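Side-chain contacts in putative uncharacterized protein (Toxoplasma gondii, PDB 4FBD), which is of unknown function but belongs to the DUF3228 family of conserved proteins and is built as a two-subunit assembly: residues A[68-71]-A[72-76]; A[106-110]-A[111-115]; A[153-156]-A[157-161]; A[227-231]-A[232-236]. One frame throughout, in Å; residues are numbered along the deposited sequence. Where two conformers were deposited one is given.

The four contacts follow one another along the chain without interleaving, yet in space they fall into two pairs. Contacts 1 and 3 both belong to the five-stranded mixed sheet: helix 63-76 packs on its strand 90-96, and the neighbouring strand 149-156 runs into helix 157-166. Their centres are about 19 Å apart and they do not touch. Contacts 2 and 4 belong to the four-stranded sheet, where strands 105-107 and 232-235 are antiparallel neighbours. With centres about 10 Å apart, they are joined directly by backbone pairing. About 38 Å separates the centres of contacts 2 and 3, on opposite sides of the chain's centre; contacts 2 and 4 touch the second subunit, 1 and 3 do not.

Contact 1. Residues A[68-71]-A[72-76]; sequences EKVN and ELVTR
T75 doubles back onto the carbonyl of N71, one turn earlier in the helix, and holds it with two bonds. OG1 of T75 donates to N71 O over 2.9 Å, while the amide N of T75 reaches that same oxygen at 3.0 Å along an almost straight N-H. The two donors arrive from opposite faces of the carbonyl plane. With the T75 hydroxyl between its own backbone N and carbonyl carbon, chi1 of 47° turns OG1 back toward N71 O.

The other i to i+4 backbone bonds are regular, and the side chains of L73 and V74 lie against the carbonyls to which their own amides donate. CG of L73 comes within 3.2 Å of K69 O, and V74 rests a methyl beside V70 O. On the buried side V70 CG1 meets V74 CG2 at 4.3 Å, a loose apolar pair. On the exposed side E68, bent at its second torsion, turns its carboxylate toward the extended chain of E72; OE1 of E68 stands 4.2 Å from OE2 of E72, with the carboxylate planes nearly perpendicular. Two like charges at this spacing probably disfavour each other slightly, though solvent should screen them.

Further out, the amide of N71 is fixed by OD1 accepting from the backbone N of L38, and P37 touches the same side chain. V70 and V74 pack on I95 and L93 of strand 90-96, and L73 and K69 on F98, so the amphipathic helix 63-76 lies with its apolar side against the five-stranded sheet.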
loop_
_atom_site.group_PDB
_atom_site.type_symbol
_atom_site.label_atom_id
_atom_site.label_comp_id
_atom_site.label_asym_id
_atom_site.label_seq_id
_atom_site.Cartn_x
_atom_site.Cartn_y
_atom_site.Cartn_z
ATOM N N GLU A 68 30.548 -7.395 -24.184
ATOM C CA GLU A 68 30.916 -8.259 -25.270
ATOM C C GLU A 68 29.932 -9.425 -25.388
ATOM O O GLU A 68 29.457 -9.736 -26.484
ATOM C CB GLU A 68 32.339 -8.777 -25.052
ATOM C CG GLU A 68 33.013 -9.332 -26.299
ATOM C CD GLU A 68 32.479 -10.676 -26.760
ATOM O OE1 GLU A 68 31.595 -11.242 -26.084
ATOM O OE2 GLU A 68 32.971 -11.181 -27.801
ATOM N N LYS A 69 29.626 -10.070 -24.266
ATOM C CA LYS A 69 28.694 -11.201 -24.289
ATOM C C LYS A 69 27.275 -10.756 -24.625
ATOM O O LYS A 69 26.535 -11.485 -25.287
ATOM C CB LYS A 69 28.756 -11.991 -22.988
ATOM C CG LYS A 69 30.096 -12.678 -22.802
ATOM C CD LYS A 69 30.085 -13.644 -21.640
ATOM C CE LYS A 69 31.431 -14.346 -21.486
ATOM N NZ LYS A 69 31.388 -15.284 -20.331
ATOM N N VAL A 70 26.900 -9.556 -24.188
ATOM C CA VAL A 70 25.582 -9.011 -24.521
ATOM C C VAL A 70 25.496 -8.854 -26.031
ATOM O O VAL A 70 24.553 -9.336 -26.666
ATOM C CB VAL A 70 25.340 -7.637 -23.895
ATOM C CG1 VAL A 70 24.197 -6.923 -24.618
ATOM C CG2 VAL A 70 25.071 -7.778 -22.420
ATOM N N ASN A 71 26.483 -8.178 -26.607
ATOM C CA ASN A 71 26.514 -7.987 -28.058
ATOM C C ASN A 71 26.573 -9.301 -28.851
ATOM O O ASN A 71 25.930 -9.441 -29.891
ATOM C CB ASN A 71 27.646 -7.025 -28.420
ATOM C CG ASN A 71 27.274 -5.590 -28.106
ATOM O OD1 ASN A 71 26.225 -5.113 -28.544
ATOM N ND2 ASN A 71 28.106 -4.903 -27.347
ATOM N N GLU A 72 27.321 -10.273 -28.339
ATOM C CA GLU A 72 27.392 -11.589 -28.968
ATOM C C GLU A 72 26.035 -12.279 -28.886
ATOM O O GLU A 72 25.567 -12.854 -29.872
ATOM C CB GLU A 72 28.414 -12.467 -28.269
ATOM C CG GLU A 72 28.622 -13.807 -28.941
ATOM C CD GLU A 72 29.721 -14.635 -28.268
ATOM O OE1 GLU A 72 30.685 -15.025 -28.965
ATOM O OE2 GLU A 72 29.635 -14.859 -27.042
ATOM N N LEU A 73 25.416 -12.254 -27.708
ATOM C CA LEU A 73 24.111 -12.872 -27.563
ATOM C C LEU A 73 23.080 -12.235 -28.490
ATOM O O LEU A 73 22.216 -12.927 -29.020
ATOM C CB LEU A 73 23.625 -12.819 -26.114
ATOM C CG LEU A 73 24.368 -13.801 -25.198
ATOM C CD1 LEU A 73 24.049 -13.588 -23.716
ATOM C CD2 LEU A 73 24.068 -15.251 -25.608
ATOM N N VAL A 74 23.199 -10.928 -28.712
ATOM C CA VAL A 74 22.263 -10.193 -29.557
ATOM C C VAL A 74 22.390 -10.530 -31.022
ATOM O O VAL A 74 21.402 -10.885 -31.664
ATOM C CB VAL A 74 22.417 -8.674 -29.358
ATOM C CG1 VAL A 74 21.681 -7.915 -30.444
ATOM C CG2 VAL A 74 21.906 -8.288 -27.969
ATOM N N THR A 75 23.601 -10.427 -31.561
ATOM C CA THR A 75 23.818 -10.729 -32.972
ATOM C C THR A 75 23.682 -12.226 -33.307
ATOM O O THR A 75 23.397 -12.565 -34.450
ATOM C CB THR A 75 25.162 -10.131 -33.497
ATOM O OG1 THR A 75 26.204 -10.424 -32.577
ATOM C CG2 THR A 75 25.076 -8.605 -33.627
ATOM N N ARG A 76 23.858 -13.124 -32.334
ATOM C CA ARG A 76 23.665 -14.559 -32.611
ATOM C C ARG A 76 22.191 -14.939 -32.760
ATOM O O ARG A 76 21.806 -15.543 -33.764
ATOM C CB ARG A 76 24.292 -15.472 -31.544
ATOM C CG ARG A 76 25.812 -15.635 -31.655
ATOM C CD ARG A 76 26.329 -16.899 -30.923
ATOM N NE ARG A 76 26.102 -16.936 -29.469
ATOM C CZ ARG A 76 25.073 -17.527 -28.848
ATOM N NH1 ARG A 76 25.001 -17.505 -27.520
ATOM N NH2 ARG A 76 24.118 -18.150 -29.531
#

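Contact 2. Residues A[106-110]-A[111-115]; sequences LPITA and DNEHL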
loop_
_atom_site.group_PDB
_atom_site.type_symbol
_atom_site.label_atom_id
_atom_site.label_comp_id
_atom_site.label_asym_id
_atom_site.label_seq_id
_atom_site.Cartn_x
_atom_site.Cartn_y
_atom_site.Cartn_z
ATOM N N LEU A 106 10.954 -12.444 -4.434
ATOM C CA LEU A 106 10.628 -13.863 -4.373
ATOM C C LEU A 106 9.118 -14.074 -4.380
ATOM O O LEU A 106 8.362 -13.181 -3.991
ATOM C CB LEU A 106 11.185 -14.502 -3.089
ATOM C CG LEU A 106 12.701 -14.648 -2.966
ATOM C CD1 LEU A 106 13.110 -14.767 -1.520
ATOM C CD2 LEU A 106 13.212 -15.834 -3.784
ATOM N N PRO A 107 8.687 -15.260 -4.812
ATOM C CA PRO A 107 7.281 -15.600 -4.811
ATOM C C PRO A 107 6.804 -15.871 -3.394
ATOM O O PRO A 107 7.568 -16.369 -2.557
ATOM C CB PRO A 107 7.187 -16.886 -5.653
ATOM C CG PRO A 107 8.589 -17.355 -5.898
ATOM C CD PRO A 107 9.524 -16.225 -5.569
ATOM N N ILE A 108 5.563 -15.517 -3.123
ATOM C CA ILE A 108 4.995 -15.771 -1.814
ATOM C C ILE A 108 4.262 -17.078 -1.944
ATOM O O ILE A 108 3.400 -17.183 -2.795
ATOM C CB ILE A 108 4.020 -14.658 -1.421
ATOM C CG1 ILE A 108 4.765 -13.322 -1.343
ATOM C CG2 ILE A 108 3.422 -14.947 -0.069
ATOM C CD1 ILE A 108 3.854 -12.120 -1.456
ATOM N N THR A 109 4.625 -18.078 -1.149
ATOM C CA THR A 109 3.946 -19.378 -1.182
ATOM C C THR A 109 3.292 -19.663 0.167
ATOM O O THR A 109 3.485 -18.920 1.121
ATOM C CB THR A 109 4.918 -20.493 -1.418
ATOM O OG1 THR A 109 5.801 -20.566 -0.298
ATOM C CG2 THR A 109 5.740 -20.260 -2.710
ATOM N N ALA A 110 2.528 -20.752 0.254
ATOM C CA ALA A 110 1.892 -21.109 1.519
ATOM C C ALA A 110 2.972 -21.442 2.562
ATOM O O ALA A 110 2.776 -21.209 3.738
ATOM C CB ALA A 110 0.904 -22.300 1.357
ATOM N N ASP A 111 4.112 -21.966 2.119
ATOM C CA ASP A 111 5.162 -22.326 3.038
ATOM C C ASP A 111 6.032 -21.167 3.506
ATOM O O ASP A 111 6.621 -21.257 4.593
ATOM C CB ASP A 111 6.047 -23.434 2.437
ATOM C CG ASP A 111 5.334 -24.797 2.395
ATOM O OD1 ASP A 111 4.150 -24.881 2.812
ATOM O OD2 ASP A 111 5.947 -25.779 1.941
ATOM N N ASN A 112 6.129 -20.079 2.738
ATOM C CA ASN A 112 6.970 -18.968 3.178
ATOM C C ASN A 112 6.242 -17.690 3.591
ATOM O O ASN A 112 6.861 -16.764 4.062
ATOM C CB ASN A 112 7.993 -18.640 2.121
ATOM C CG ASN A 112 7.400 -17.983 0.923
ATOM O OD1 ASN A 112 6.267 -17.505 0.952
ATOM N ND2 ASN A 112 8.164 -17.935 -0.142
ATOM N N GLU A 113 4.928 -17.657 3.448
ATOM C CA GLU A 113 4.156 -16.464 3.741
ATOM C C GLU A 113 4.396 -15.878 5.138
ATOM O O GLU A 113 4.476 -14.638 5.321
ATOM C CB GLU A 113 2.669 -16.777 3.580
ATOM C CG GLU A 113 1.813 -15.546 3.765
ATOM C CD GLU A 113 0.329 -15.840 3.727
ATOM O OE1 GLU A 113 -0.055 -17.031 3.764
ATOM O OE2 GLU A 113 -0.436 -14.857 3.677
ATOM N N HIS A 114 4.501 -16.752 6.130
ATOM C CA HIS A 114 4.698 -16.301 7.495
ATOM C C HIS A 114 6.076 -15.658 7.771
ATOM O O HIS A 114 6.273 -15.019 8.820
ATOM C CB HIS A 114 4.429 -17.451 8.465
ATOM C CG HIS A 114 5.448 -18.551 8.413
ATOM N ND1 HIS A 114 5.532 -19.438 7.361
ATOM C CD2 HIS A 114 6.393 -18.939 9.308
ATOM C CE1 HIS A 114 6.488 -20.326 7.607
ATOM N NE2 HIS A 114 7.029 -20.045 8.779
ATOM N N LEU A 115 7.003 -15.805 6.829
ATOM C CA LEU A 115 8.345 -15.247 6.943
ATOM C C LEU A 115 8.427 -13.776 6.541
ATOM O O LEU A 115 9.418 -13.115 6.822
ATOM C CB LEU A 115 9.306 -16.061 6.080
ATOM C CG LEU A 115 9.446 -17.520 6.499
ATOM C CD1 LEU A 115 10.447 -18.245 5.567
ATOM C CD2 LEU A 115 9.888 -17.590 8.032
HETATM O O HOH W 1 3.209 -19.822 6.039
#
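From T109 the backbone turns sharply through A110 and D111, both with helical phi and psi, and brings N112 and E113 back to the T109 carbonyl in weak bonds. With the hydroxyl of T109 also accepting, this is an ST motif just after strand 105-107. OG1 of T109 takes the amide N of N112 at 3.1 Å and, weakly, that of D111.

The side chain of N112 answers in return. Its OD1 accepts from T109 N at 2.7 Å, the donor standing 40° above the carbonyl plane, so that T109 and N112 exchange bonds in the reciprocal pattern of a capping box, although no regular helix follows. The other half of the amide points ND2 at P107 O, 2.9 Å away and close to both the amide and carbonyl planes. With CG tucked between its own backbone N and carbonyl carbon (chi1 72°), N112 folds back across the turn, its amide held at both ends; ND2 has a further partner in Y139 OH.

I108 CG2 brushes CB of E113, whose carboxylate extends to S240 and S241 of the second subunit. One water bridges A110 O in the turn to H114 ND1, 2.7 Å from each.

Contact 3. Residues A[153-156]-A[157-161]; sequences ILYS and REQIA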
loop_
_atom_site.group_PDB
_atom_site.type_symbol
_atom_site.label_atom_id
_atom_site.label_comp_id
_atom_site.label_asym_id
_atom_site.label_seq_id
_atom_site.Cartn_x
_atom_site.Cartn_y
_atom_site.Cartn_z
ATOM N N ILE A 153 17.974 -2.197 -19.896
ATOM C CA ILE A 153 17.293 -0.949 -20.220
ATOM C C ILE A 153 18.273 -0.078 -20.950
ATOM O O ILE A 153 19.383 0.131 -20.465
ATOM C CB ILE A 153 16.807 -0.207 -18.980
ATOM C CG1 ILE A 153 16.067 -1.155 -18.029
ATOM C CG2 ILE A 153 15.913 0.962 -19.398
ATOM C CD1 ILE A 153 14.860 -1.797 -18.655
ATOM N N LEU A 154 17.860 0.433 -22.107
ATOM C CA LEU A 154 18.710 1.270 -22.944
ATOM C C LEU A 154 18.255 2.722 -23.013
ATOM O O LEU A 154 17.076 3.017 -22.919
ATOM C CB LEU A 154 18.712 0.719 -24.372
ATOM C CG LEU A 154 19.147 -0.743 -24.521
ATOM C CD1 LEU A 154 19.078 -1.181 -25.960
ATOM C CD2 LEU A 154 20.542 -0.982 -23.966
ATOM N N TYR A 155 19.216 3.625 -23.160
ATOM C CA TYR A 155 18.956 5.057 -23.351
ATOM C C TYR A 155 19.713 5.466 -24.571
ATOM O O TYR A 155 20.778 4.919 -24.842
ATOM C CB TYR A 155 19.379 5.904 -22.138
ATOM C CG TYR A 155 18.249 6.183 -21.155
ATOM C CD1 TYR A 155 17.566 5.147 -20.527
ATOM C CD2 TYR A 155 17.878 7.493 -20.849
ATOM C CE1 TYR A 155 16.536 5.404 -19.626
ATOM C CE2 TYR A 155 16.855 7.764 -19.955
ATOM C CZ TYR A 155 16.184 6.712 -19.349
ATOM O OH TYR A 155 15.171 6.968 -18.462
ATOM N N SER A 156 19.156 6.407 -25.324
ATOM C CA SER A 156 19.825 6.911 -26.502
ATOM C C SER A 156 21.108 7.607 -26.075
ATOM O O SER A 156 21.290 7.915 -24.898
ATOM C CB SER A 156 18.949 7.919 -27.253
ATOM O OG SER A 156 18.707 9.070 -26.461
ATOM N N ARG A 157 21.992 7.815 -27.044
ATOM C CA ARG A 157 23.256 8.533 -26.849
ATOM C C ARG A 157 22.942 9.968 -26.393
ATOM O O ARG A 157 23.602 10.531 -25.526
ATOM C CB ARG A 157 23.992 8.586 -28.187
ATOM C CG ARG A 157 25.295 9.304 -28.159
ATOM C CD ARG A 157 25.743 9.717 -29.564
ATOM N NE ARG A 157 25.926 8.607 -30.495
ATOM C CZ ARG A 157 25.152 8.323 -31.545
ATOM N NH1 ARG A 157 24.110 9.070 -31.859
ATOM N NH2 ARG A 157 25.448 7.282 -32.313
ATOM N N GLU A 158 21.895 10.526 -26.986
ATOM C CA GLU A 158 21.440 11.881 -26.708
ATOM C C GLU A 158 21.038 12.030 -25.243
ATOM O O GLU A 158 21.615 12.842 -24.519
ATOM C CB GLU A 158 20.278 12.235 -27.645
ATOM C CG GLU A 158 20.687 12.310 -29.142
ATOM C CD GLU A 158 21.307 11.000 -29.696
ATOM O OE1 GLU A 158 20.766 9.891 -29.444
ATOM O OE2 GLU A 158 22.340 11.094 -30.397
ATOM N N GLN A 159 20.076 11.222 -24.802
ATOM C CA GLN A 159 19.633 11.277 -23.414
ATOM C C GLN A 159 20.753 11.054 -22.399
ATOM O O GLN A 159 20.751 11.678 -21.339
ATOM C CB GLN A 159 18.478 10.315 -23.167
ATOM C CG GLN A 159 17.128 10.858 -23.614
ATOM C CD GLN A 159 16.562 11.942 -22.697
ATOM O OE1 GLN A 159 17.142 12.272 -21.661
ATOM N NE2 GLN A 159 15.412 12.485 -23.069
ATOM N N ILE A 160 21.693 10.168 -22.701
ATOM C CA ILE A 160 22.828 9.946 -21.794
ATOM C C ILE A 160 23.681 11.218 -21.667
ATOM O O ILE A 160 24.073 11.597 -20.562
ATOM C CB ILE A 160 23.713 8.780 -22.238
ATOM C CG1 ILE A 160 22.961 7.456 -22.049
ATOM C CG2 ILE A 160 24.988 8.736 -21.414
ATOM C CD1 ILE A 160 23.764 6.250 -22.475
ATOM N N ALA A 161 23.955 11.880 -22.785
ATOM C CA ALA A 161 24.736 13.116 -22.753
ATOM C C ALA A 161 24.005 14.158 -21.890
ATOM O O ALA A 161 24.579 14.742 -20.976
ATOM C CB ALA A 161 24.954 13.648 -24.159
#
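S156 caps helix 157-166: its OG accepts the backbone N of Q159 at 3.0 Å in a nearly straight bond. Its first torsion sets OG between the residue's own N and carbonyl carbon (chi1 64°) and turns it toward the amides of the first turn. The carbonyl of S156 takes I160 N at 3.2 Å, so both oxygens of the N-cap residue receive amides of the new helix.

E158 curls back at its second torsion (chi2 58°) and brings OE1 to 3.5 Å from S156 CB. OE2, through its syn lone pair, takes NH1 of R157 at 3.1 Å, edge-on in the guanidinium plane. The R157 chain kinks at its third torsion, and NE goes instead to A178 O.

Y155 presents the edge of its ring to Q159, Y155 CD2 lying 3.7 Å from Q159 CB. The Q159 amide is turned almost perpendicular to that ring and folds away. Y155 CB also meets I160 CG1 at 3.9 Å.

The strand and helix segments run nearly perpendicular, at 83°. Strand 149-156 lies between strands 181-189 and 90-96; Y155 touches I184 and I160 S182 of the former, and Y155 meets the ring of F89, just before the latter.

Contact 4. Residues A[227-231]-A[232-236]; sequences AYWKT and HAIVM
H232, the first residue of strand 232-235, lays its imidazole flat over the ring of Y228 in the last turn of the preceding helix. The rings form an offset stack, centroids 3.7 Å apart and planes 5° from parallel, with ND1 of H232 above the middle of the tyrosine ring. On the opposite face of the imidazole lies T231 O, 3.3 Å from CG of H232. In its own plane ND1 donates to Y228 O at 2.7 Å, with the N-H aimed almost straight at the oxygen.

Y228 O is shared: T231 N comes to it from the other face of the carbonyl, and the hydroxyl of T231 adds a weak bond.

W229 offers a ring edge to the backbone: its CE3 is 3.3 Å from H232 O. CZ3 of W229 then meets I234 CG2 at 4.0 Å, the two side chains crossing at about a right angle. The indole NE1 is held by P196 O, and the Y228 hydroxyl by E191. W229 also packs on Y120 of the second subunit, as does K230, which makes a salt bridge to E243 of that subunit.

With Y228 O as acceptor, ND1 of H232 must carry the hydrogen of this bond, and the stack on the tyrosine and the in-plane bond together restrict rotation of the imidazole.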
loop_
_atom_site.group_PDB
_atom_site.type_symbol
_atom_site.label_atom_id
_atom_site.label_comp_id
_atom_site.label_asym_id
_atom_site.label_seq_id
_atom_site.Cartn_x
_atom_site.Cartn_y
_atom_site.Cartn_z
ATOM N N ALA A 227 -2.010 -7.422 -8.826
ATOM C CA ALA A 227 -1.991 -8.881 -9.138
ATOM C C ALA A 227 -0.595 -9.457 -9.030
ATOM O O ALA A 227 -0.421 -10.557 -8.544
ATOM C CB ALA A 227 -2.514 -9.151 -10.525
ATOM N N TYR A 228 0.400 -8.713 -9.478
ATOM C CA TYR A 228 1.769 -9.204 -9.384
ATOM C C TYR A 228 2.245 -9.225 -7.943
ATOM O O TYR A 228 2.744 -10.251 -7.475
ATOM C CB TYR A 228 2.769 -8.374 -10.217
ATOM C CG TYR A 228 4.143 -9.034 -10.220
ATOM C CD1 TYR A 228 4.447 -10.035 -11.128
ATOM C CD2 TYR A 228 5.090 -8.706 -9.307
ATOM C CE1 TYR A 228 5.668 -10.666 -11.125
ATOM C CE2 TYR A 228 6.345 -9.340 -9.301
ATOM C CZ TYR A 228 6.617 -10.320 -10.224
ATOM O OH TYR A 228 7.823 -10.987 -10.236
ATOM N N TRP A 229 2.043 -8.110 -7.238
ATOM C CA TRP A 229 2.567 -7.953 -5.891
ATOM C C TRP A 229 1.820 -8.712 -4.810
ATOM O O TRP A 229 2.343 -8.860 -3.712
ATOM C CB TRP A 229 2.864 -6.470 -5.573
ATOM C CG TRP A 229 3.975 -5.993 -6.484
ATOM C CD1 TRP A 229 3.849 -5.211 -7.577
ATOM C CD2 TRP A 229 5.368 -6.356 -6.417
ATOM N NE1 TRP A 229 5.077 -5.028 -8.189
ATOM C CE2 TRP A 229 6.021 -5.729 -7.499
ATOM C CE3 TRP A 229 6.122 -7.137 -5.544
ATOM C CZ2 TRP A 229 7.394 -5.853 -7.727
ATOM C CZ3 TRP A 229 7.482 -7.279 -5.777
ATOM C CH2 TRP A 229 8.109 -6.623 -6.866
ATOM N N LYS A 230 0.655 -9.276 -5.141
ATOM C CA LYS A 230 -0.032 -10.124 -4.190
ATOM C C LYS A 230 0.721 -11.438 -4.022
ATOM O O LYS A 230 0.557 -12.099 -2.995
ATOM C CB LYS A 230 -1.473 -10.524 -4.613
ATOM C CG LYS A 230 -2.334 -9.427 -5.062
ATOM C CD LYS A 230 -3.804 -9.605 -4.812
ATOM C CE LYS A 230 -4.404 -10.921 -5.204
ATOM N NZ LYS A 230 -5.941 -10.773 -5.170
ATOM N N THR A 231 1.501 -11.846 -5.028
ATOM C CA THR A 231 2.160 -13.152 -4.971
ATOM C C THR A 231 3.719 -13.129 -5.023
ATOM O O THR A 231 4.376 -14.157 -5.212
ATOM C CB THR A 231 1.594 -14.039 -6.078
ATOM O OG1 THR A 231 1.818 -13.415 -7.350
ATOM C CG2 THR A 231 0.033 -14.237 -5.917
ATOM N N HIS A 232 4.290 -11.958 -4.835
ATOM C CA HIS A 232 5.722 -11.762 -4.840
ATOM C C HIS A 232 6.012 -10.649 -3.885
ATOM O O HIS A 232 5.197 -9.724 -3.731
ATOM C CB HIS A 232 6.235 -11.281 -6.176
ATOM C CG HIS A 232 5.893 -12.168 -7.312
ATOM N ND1 HIS A 232 4.717 -12.042 -8.012
ATOM C CD2 HIS A 232 6.574 -13.187 -7.884
ATOM C CE1 HIS A 232 4.686 -12.948 -8.972
ATOM N NE2 HIS A 232 5.805 -13.647 -8.921
ATOM N N ALA A 233 7.192 -10.711 -3.287
ATOM C CA ALA A 233 7.623 -9.712 -2.361
ATOM C C ALA A 233 9.096 -9.426 -2.548
ATOM O O ALA A 233 9.886 -10.335 -2.819
ATOM C CB ALA A 233 7.358 -10.173 -0.959
ATOM N N ILE A 234 9.473 -8.157 -2.368
ATOM C CA ILE A 234 10.867 -7.763 -2.494
ATOM C C ILE A 234 11.659 -8.409 -1.342
ATOM O O ILE A 234 11.075 -8.905 -0.381
ATOM C CB ILE A 234 11.071 -6.242 -2.435
ATOM C CG1 ILE A 234 10.673 -5.693 -1.044
ATOM C CG2 ILE A 234 10.324 -5.542 -3.589
ATOM C CD1 ILE A 234 11.051 -4.203 -0.817
ATOM N N VAL A 235 12.979 -8.420 -1.484
ATOM C CA VAL A 235 13.877 -8.909 -0.462
ATOM C C VAL A 235 14.476 -7.679 0.170
ATOM O O VAL A 235 14.768 -6.746 -0.520
ATOM C CB VAL A 235 14.983 -9.780 -1.056
ATOM C CG1 VAL A 235 16.146 -10.000 -0.048
ATOM C CG2 VAL A 235 14.393 -11.098 -1.463
ATOM N N MET A 236 14.636 -7.661 1.482
ATOM C CA MET A 236 15.233 -6.505 2.141
ATOM C C MET A 236 15.947 -6.987 3.397
ATOM O O MET A 236 15.434 -7.858 4.127
ATOM C CB MET A 236 14.154 -5.484 2.479
ATOM C CG MET A 236 14.660 -4.188 3.038
ATOM S SD MET A 236 13.301 -3.209 3.704
ATOM C CE MET A 236 12.295 -2.915 2.265
#